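Local coordinates for protein uracil-DNA glycosylase (Epstein-Barr virus, PDB 6LYJ) that belongs to the uracil-DNA glycosylase superfamily and has an alpha/beta fold in which helices pack around a central parallel beta-sheet, at residues D32-F37 with S176-R181; T150-Q155 with A168-H173. One frame throughout, in Å; residues are numbered along the deposited sequence.

How the contacts relate
Both contacts are built on helix 167-181, which follows strand 145-149 in the chain and leads into strand 186-190 of the parallel sheet. Contact 2 uses its first turns, where the chain leaving strand 145-149 lies against Ala-168, Phe-170 and Thr-171; contact 1 uses its last turns, where helix 32-38, the first in the model, packs. The two centres are about 16 Å apart, at about 15 Å (contact 1) and 11 Å (contact 2) from the centre of the chain. Their segments adjoin in sequence along the helix, and Trp-74 is a common neighbour, meeting both Trp-34 of contact 1 and Leu-152 of contact 2. Contact 1 joins parts distant in sequence, contact 2 parts close together.

Contact 1: residues D32-F37 with S176-R181; sequences DLWLDF and SLLSER
The Phe-37 ring is the centre of this helix-helix contact, and what it meets on segment 176-181, the end of helix 167-181, approaches obliquely, neither squarely over a face nor at an edge. Its CZ lies 3.5 Å from Arg-181 CB, and its CE2 lies 3.9 Å from Leu-178 CD2. CZ also comes within 4.1 Å of Leu-177 O, a carbonyl already engaged by the backbone N of Arg-181. The indole of Trp-34 adds a second ring: CH2 reaches the same Leu-178 CD2 at 4.1 Å, again obliquely, and Leu-178 crosses both aromatic side chains at about a right angle. The placement of the Arg-181 guanidinium is doubtful, because its NH1 is modelled too close to Phe-37 O; a long salt bridge to Glu-180 is therefore tentative.

Phe-37 holds CG anti to its own backbone N (chi1 -176°), which carries the ring across to the other helix, where it and Arg-181 run past each other in opposite directions. The axes of the two short segments approach to 12.2 Å at 72°, a separation bridged by these long side chains. Around them, Trp-74 meets Trp-34 edge-to-face, and Leu-146 of strand 145-149 touches both Trp-34 and Leu-178.

The contact is therefore largely apolar packing: with Glu-180 a possible partner for its charge, Arg-181 offers its aliphatic CB and CG to Phe-37 CZ.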
loop_
_atom_site.group_PDB
_atom_site.type_symbol
_atom_site.label_atom_id
_atom_site.label_comp_id
_atom_site.label_asym_id
_atom_site.label_seq_id
_atom_site.Cartn_x
_atom_site.Cartn_y
_atom_site.Cartn_z
ATOM N N ASP A 32 17.495 -2.911 -19.612
ATOM C CA ASP A 32 18.569 -3.863 -19.877
ATOM C C ASP A 32 19.389 -4.147 -18.621
ATOM O O ASP A 32 19.855 -5.275 -18.420
ATOM C CB ASP A 32 19.474 -3.336 -20.992
ATOM C CG ASP A 32 18.766 -3.263 -22.335
ATOM O OD1 ASP A 32 17.960 -4.168 -22.639
ATOM O OD2 ASP A 32 19.019 -2.298 -23.086
ATOM N N LEU A 33 19.596 -3.135 -17.775
ATOM C CA LEU A 33 20.350 -3.362 -16.546
ATOM C C LEU A 33 19.639 -4.361 -15.642
ATOM O O LEU A 33 20.283 -5.190 -14.992
ATOM C CB LEU A 33 20.572 -2.039 -15.818
ATOM C CG LEU A 33 21.701 -1.175 -16.375
ATOM C CD1 LEU A 33 21.629 0.211 -15.769
ATOM C CD2 LEU A 33 23.060 -1.810 -16.111
ATOM N N TRP A 34 18.304 -4.324 -15.618
ATOM C CA TRP A 34 17.559 -5.287 -14.815
ATOM C C TRP A 34 17.612 -6.680 -15.424
ATOM O O TRP A 34 17.664 -7.675 -14.694
ATOM C CB TRP A 34 16.119 -4.823 -14.611
ATOM C CG TRP A 34 15.983 -4.006 -13.369
ATOM C CD1 TRP A 34 16.166 -2.660 -13.241
ATOM C CD2 TRP A 34 15.676 -4.497 -12.059
ATOM N NE1 TRP A 34 15.972 -2.279 -11.933
ATOM C CE2 TRP A 34 15.670 -3.389 -11.188
ATOM C CE3 TRP A 34 15.395 -5.766 -11.541
ATOM C CZ2 TRP A 34 15.395 -3.512 -9.827
ATOM C CZ3 TRP A 34 15.123 -5.886 -10.188
ATOM C CH2 TRP A 34 15.125 -4.766 -9.348
ATOM N N LEU A 35 17.566 -6.781 -16.753
ATOM C CA LEU A 35 17.735 -8.086 -17.384
ATOM C C LEU A 35 19.101 -8.673 -17.050
ATOM O O LEU A 35 19.210 -9.856 -16.711
ATOM C CB LEU A 35 17.550 -7.970 -18.895
ATOM C CG LEU A 35 16.133 -7.621 -19.356
ATOM C CD1 LEU A 35 16.089 -7.408 -20.864
ATOM C CD2 LEU A 35 15.132 -8.681 -18.920
ATOM N N ASP A 36 20.155 -7.854 -17.130
ATOM C CA ASP A 36 21.482 -8.306 -16.720
ATOM C C ASP A 36 21.503 -8.714 -15.250
ATOM O O ASP A 36 22.136 -9.711 -14.883
ATOM C CB ASP A 36 22.519 -7.210 -16.981
ATOM C CG ASP A 36 22.655 -6.869 -18.454
ATOM O OD1 ASP A 36 22.281 -7.712 -19.298
ATOM O OD2 ASP A 36 23.144 -5.763 -18.769
ATOM N N PHE A 37 20.831 -7.941 -14.392
ATOM C CA PHE A 37 20.844 -8.206 -12.958
ATOM C C PHE A 37 20.121 -9.502 -12.609
ATOM O O PHE A 37 20.595 -10.277 -11.772
ATOM C CB PHE A 37 20.209 -7.026 -12.222
ATOM C CG PHE A 37 20.248 -7.141 -10.726
ATOM C CD1 PHE A 37 21.397 -6.826 -10.021
ATOM C CD2 PHE A 37 19.121 -7.537 -10.022
ATOM C CE1 PHE A 37 21.429 -6.919 -8.643
ATOM C CE2 PHE A 37 19.146 -7.632 -8.642
ATOM C CZ PHE A 37 20.302 -7.321 -7.954
ATOM N N SER A 176 13.999 -12.053 -3.879
ATOM C CA SER A 176 15.017 -13.061 -3.598
ATOM C C SER A 176 16.348 -12.680 -4.230
ATOM O O SER A 176 17.407 -12.787 -3.598
ATOM C CB SER A 176 14.555 -14.428 -4.108
ATOM O OG SER A 176 13.430 -14.893 -3.381
ATOM N N LEU A 177 16.309 -12.213 -5.475
ATOM C CA LEU A 177 17.539 -11.879 -6.178
ATOM C C LEU A 177 18.172 -10.617 -5.611
ATOM O O LEU A 177 19.397 -10.506 -5.567
ATOM C CB LEU A 177 17.272 -11.743 -7.676
ATOM C CG LEU A 177 17.684 -12.991 -8.464
ATOM C CD1 LEU A 177 17.078 -14.248 -7.855
ATOM C CD2 LEU A 177 17.283 -12.865 -9.914
ATOM N N LEU A 178 17.363 -9.649 -5.181
ATOM C CA LEU A 178 17.926 -8.478 -4.513
ATOM C C LEU A 178 18.667 -8.893 -3.250
ATOM O O LEU A 178 19.788 -8.440 -2.993
ATOM C CB LEU A 178 16.823 -7.471 -4.186
ATOM C CG LEU A 178 16.190 -6.717 -5.358
ATOM C CD1 LEU A 178 14.890 -6.084 -4.917
ATOM C CD2 LEU A 178 17.147 -5.657 -5.898
ATOM N N SER A 179 18.054 -9.774 -2.454
ATOM C CA SER A 179 18.712 -10.268 -1.247
ATOM C C SER A 179 20.012 -10.998 -1.579
ATOM O O SER A 179 21.036 -10.802 -0.911
ATOM C CB SER A 179 17.764 -11.192 -0.484
ATOM O OG SER A 179 18.382 -11.732 0.670
ATOM N N GLU A 180 19.989 -11.829 -2.621
ATOM C CA GLU A 180 21.148 -12.648 -2.963
ATOM C C GLU A 180 22.288 -11.818 -3.548
ATOM O O GLU A 180 23.456 -12.015 -3.189
ATOM C CB GLU A 180 20.720 -13.743 -3.941
ATOM C CG GLU A 180 21.855 -14.524 -4.567
ATOM C CD GLU A 180 21.383 -15.403 -5.712
ATOM O OE1 GLU A 180 20.228 -15.876 -5.660
ATOM O OE2 GLU A 180 22.165 -15.623 -6.661
ATOM N N ARG A 181 21.970 -10.889 -4.450
ATOM C CA ARG A 181 22.967 -10.206 -5.265
ATOM C C ARG A 181 23.505 -8.933 -4.626
ATOM O O ARG A 181 24.644 -8.545 -4.914
ATOM C CB ARG A 181 22.373 -9.855 -6.633
ATOM C CG ARG A 181 21.854 -11.048 -7.422
ATOM C CD ARG A 181 22.870 -11.598 -8.401
ATOM N NE ARG A 181 22.420 -12.874 -8.955
ATOM C CZ ARG A 181 21.912 -13.021 -10.175
ATOM N NH1 ARG A 181 21.798 -11.973 -10.977
ATOM N NH2 ARG A 181 21.524 -14.218 -10.596
#

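Contact 2: residues T150-Q155 with A168-H173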
loop_
_atom_site.group_PDB
_atom_site.type_symbol
_atom_site.label_atom_id
_atom_site.label_comp_id
_atom_site.label_asym_id
_atom_site.label_seq_id
_atom_site.Cartn_x
_atom_site.Cartn_y
_atom_site.Cartn_z
ATOM N N THR A 150 4.183 -5.678 -4.942
ATOM C CA THR A 150 4.276 -7.105 -5.237
ATOM C C THR A 150 3.393 -7.491 -6.420
ATOM O O THR A 150 3.703 -8.452 -7.135
ATOM C CB THR A 150 3.903 -7.934 -4.001
ATOM O OG1 THR A 150 2.681 -7.446 -3.441
ATOM C CG2 THR A 150 4.990 -7.858 -2.942
ATOM N N ILE A 151 2.299 -6.764 -6.638
ATOM C CA ILE A 151 1.435 -6.925 -7.804
ATOM C C ILE A 151 1.567 -5.668 -8.651
ATOM O O ILE A 151 1.413 -4.552 -8.139
ATOM C CB ILE A 151 -0.031 -7.169 -7.399
ATOM C CG1 ILE A 151 -0.143 -8.313 -6.389
ATOM C CG2 ILE A 151 -0.892 -7.449 -8.622
ATOM C CD1 ILE A 151 0.456 -9.624 -6.876
ATOM N N LEU A 152 1.864 -5.836 -9.940
ATOM C CA LEU A 152 2.288 -4.698 -10.749
ATOM C C LEU A 152 1.170 -4.084 -11.584
ATOM O O LEU A 152 1.368 -2.998 -12.140
ATOM C CB LEU A 152 3.453 -5.098 -11.669
ATOM C CG LEU A 152 4.759 -5.436 -10.943
ATOM C CD1 LEU A 152 5.858 -5.846 -11.916
ATOM C CD2 LEU A 152 5.214 -4.275 -10.074
ATOM N N THR A 153 0.010 -4.732 -11.684
ATOM C CA THR A 153 -1.121 -4.165 -12.406
ATOM C C THR A 153 -2.393 -4.357 -11.589
ATOM O O THR A 153 -2.428 -5.132 -10.630
ATOM C CB THR A 153 -1.274 -4.790 -13.807
ATOM O OG1 THR A 153 -1.349 -6.215 -13.693
ATOM C CG2 THR A 153 -0.093 -4.412 -14.703
ATOM N N VAL A 154 -3.438 -3.625 -11.970
ATOM C CA VAL A 154 -4.741 -3.745 -11.323
ATOM C C VAL A 154 -5.807 -3.244 -12.292
ATOM O O VAL A 154 -5.584 -2.288 -13.041
ATOM C CB VAL A 154 -4.770 -2.979 -9.978
ATOM C CG1 VAL A 154 -4.613 -1.473 -10.199
ATOM C CG2 VAL A 154 -6.040 -3.297 -9.199
ATOM N N GLN A 155 -6.967 -3.897 -12.280
ATOM C CA GLN A 155 -8.108 -3.404 -13.040
ATOM C C GLN A 155 -8.743 -2.224 -12.313
ATOM O O GLN A 155 -8.830 -2.211 -11.081
ATOM C CB GLN A 155 -9.139 -4.512 -13.261
ATOM C CG GLN A 155 -10.300 -4.097 -14.166
ATOM C CD GLN A 155 -11.355 -5.178 -14.330
ATOM O OE1 GLN A 155 -11.047 -6.371 -14.363
ATOM N NE2 GLN A 155 -12.611 -4.761 -14.446
ATOM N N ALA A 168 2.964 -12.101 -8.533
ATOM C CA ALA A 168 3.555 -12.427 -7.237
ATOM C C ALA A 168 4.776 -13.328 -7.388
ATOM O O ALA A 168 5.776 -13.149 -6.682
ATOM C CB ALA A 168 2.512 -13.082 -6.328
ATOM N N TRP A 169 4.722 -14.293 -8.309
ATOM C CA TRP A 169 5.907 -15.097 -8.604
ATOM C C TRP A 169 7.077 -14.219 -9.038
ATOM O O TRP A 169 8.206 -14.378 -8.549
ATOM C CB TRP A 169 5.577 -16.129 -9.687
ATOM C CG TRP A 169 6.784 -16.611 -10.423
ATOM C CD1 TRP A 169 7.641 -17.599 -10.036
ATOM C CD2 TRP A 169 7.286 -16.106 -11.665
ATOM N NE1 TRP A 169 8.643 -17.745 -10.966
ATOM C CE2 TRP A 169 8.448 -16.838 -11.974
ATOM C CE3 TRP A 169 6.863 -15.104 -12.547
ATOM C CZ2 TRP A 169 9.194 -16.603 -13.129
ATOM C CZ3 TRP A 169 7.609 -14.871 -13.691
ATOM C CH2 TRP A 169 8.757 -15.619 -13.972
ATOM N N PHE A 170 6.812 -13.249 -9.915
ATOM C CA PHE A 170 7.889 -12.420 -10.448
ATOM C C PHE A 170 8.485 -11.533 -9.362
ATOM O O PHE A 170 9.710 -11.451 -9.222
ATOM C CB PHE A 170 7.386 -11.577 -11.621
ATOM C CG PHE A 170 8.389 -10.562 -12.106
ATOM C CD1 PHE A 170 9.591 -10.971 -12.662
ATOM C CD2 PHE A 170 8.130 -9.202 -12.008
ATOM C CE1 PHE A 170 10.527 -10.042 -13.105
ATOM C CE2 PHE A 170 9.060 -8.266 -12.456
ATOM C CZ PHE A 170 10.257 -8.690 -13.004
ATOM N N THR A 171 7.635 -10.842 -8.594
ATOM C CA THR A 171 8.164 -9.932 -7.582
ATOM C C THR A 171 8.802 -10.685 -6.417
ATOM O O THR A 171 9.782 -10.197 -5.838
ATOM C CB THR A 171 7.074 -8.972 -7.091
ATOM O OG1 THR A 171 5.924 -9.702 -6.645
ATOM C CG2 THR A 171 6.670 -8.017 -8.209
ATOM N N ASP A 172 8.285 -11.870 -6.062
ATOM C CA ASP A 172 8.992 -12.738 -5.124
ATOM C C ASP A 172 10.403 -13.030 -5.615
ATOM O O ASP A 172 11.373 -12.956 -4.848
ATOM C CB ASP A 172 8.228 -14.052 -4.935
ATOM C CG ASP A 172 7.090 -13.944 -3.930
ATOM O OD1 ASP A 172 6.883 -12.859 -3.348
ATOM O OD2 ASP A 172 6.402 -14.965 -3.730
ATOM N N HIS A 173 10.530 -13.399 -6.894
ATOM C CA HIS A 173 11.850 -13.715 -7.426
ATOM C C HIS A 173 12.752 -12.484 -7.396
ATOM O O HIS A 173 13.942 -12.585 -7.069
ATOM C CB HIS A 173 11.717 -14.273 -8.845
ATOM C CG HIS A 173 13.015 -14.707 -9.457
ATOM N ND1 HIS A 173 13.688 -15.840 -9.051
ATOM C CD2 HIS A 173 13.746 -14.176 -10.464
ATOM C CE1 HIS A 173 14.787 -15.978 -9.773
ATOM N NE2 HIS A 173 14.844 -14.982 -10.638
#
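Thr-150 and Thr-171 bring the chain leaving strand 145-149 against the first turns of helix 167-181, within the beta-alpha-beta crossover that runs on to strand 186-190. One hydrogen bond joins the two segments: Thr-171 OG1 donates to Thr-150 O at 2.6 Å. The hydroxyl lies in the carbonyl plane on a lone pair, with a C=O...O angle of 119°. A chi1 of 54° sets OG1 between the backbone N and the carbonyl carbon of Thr-171, where Trp-167 O, one turn back, also lies within hydrogen-bonding distance; the two carbonyls must share or compete for its one hydrogen. The Thr-171 hydroxyl thus links the helix to the backbone that follows the strand. Thr-150 is held from the sheet side as well: its OG1 lies within hydrogen-bonding distance of both Gly-89 O and Gln-90 O, which must share its one hydrogen.

Apolar contacts lie around this bond. Ile-151 curls back although its CB points away from the helix, and its CD1 meets Ala-168 CB at 4.1 Å. Leu-152 starts toward the helix and crosses Phe-170 at about a right angle, its CD1 resting at the ring edge, near the plane, 4.0 Å from CE2. Trp-74 and Trp-167 also touch Leu-152, and Leu-48 of helix 42-59 packs on Phe-170.

The CG2 methyl of Thr-171 lies between the polar and apolar contacts, 3.2 Å from Thr-150 O and 4.2 Å from Leu-152 CG.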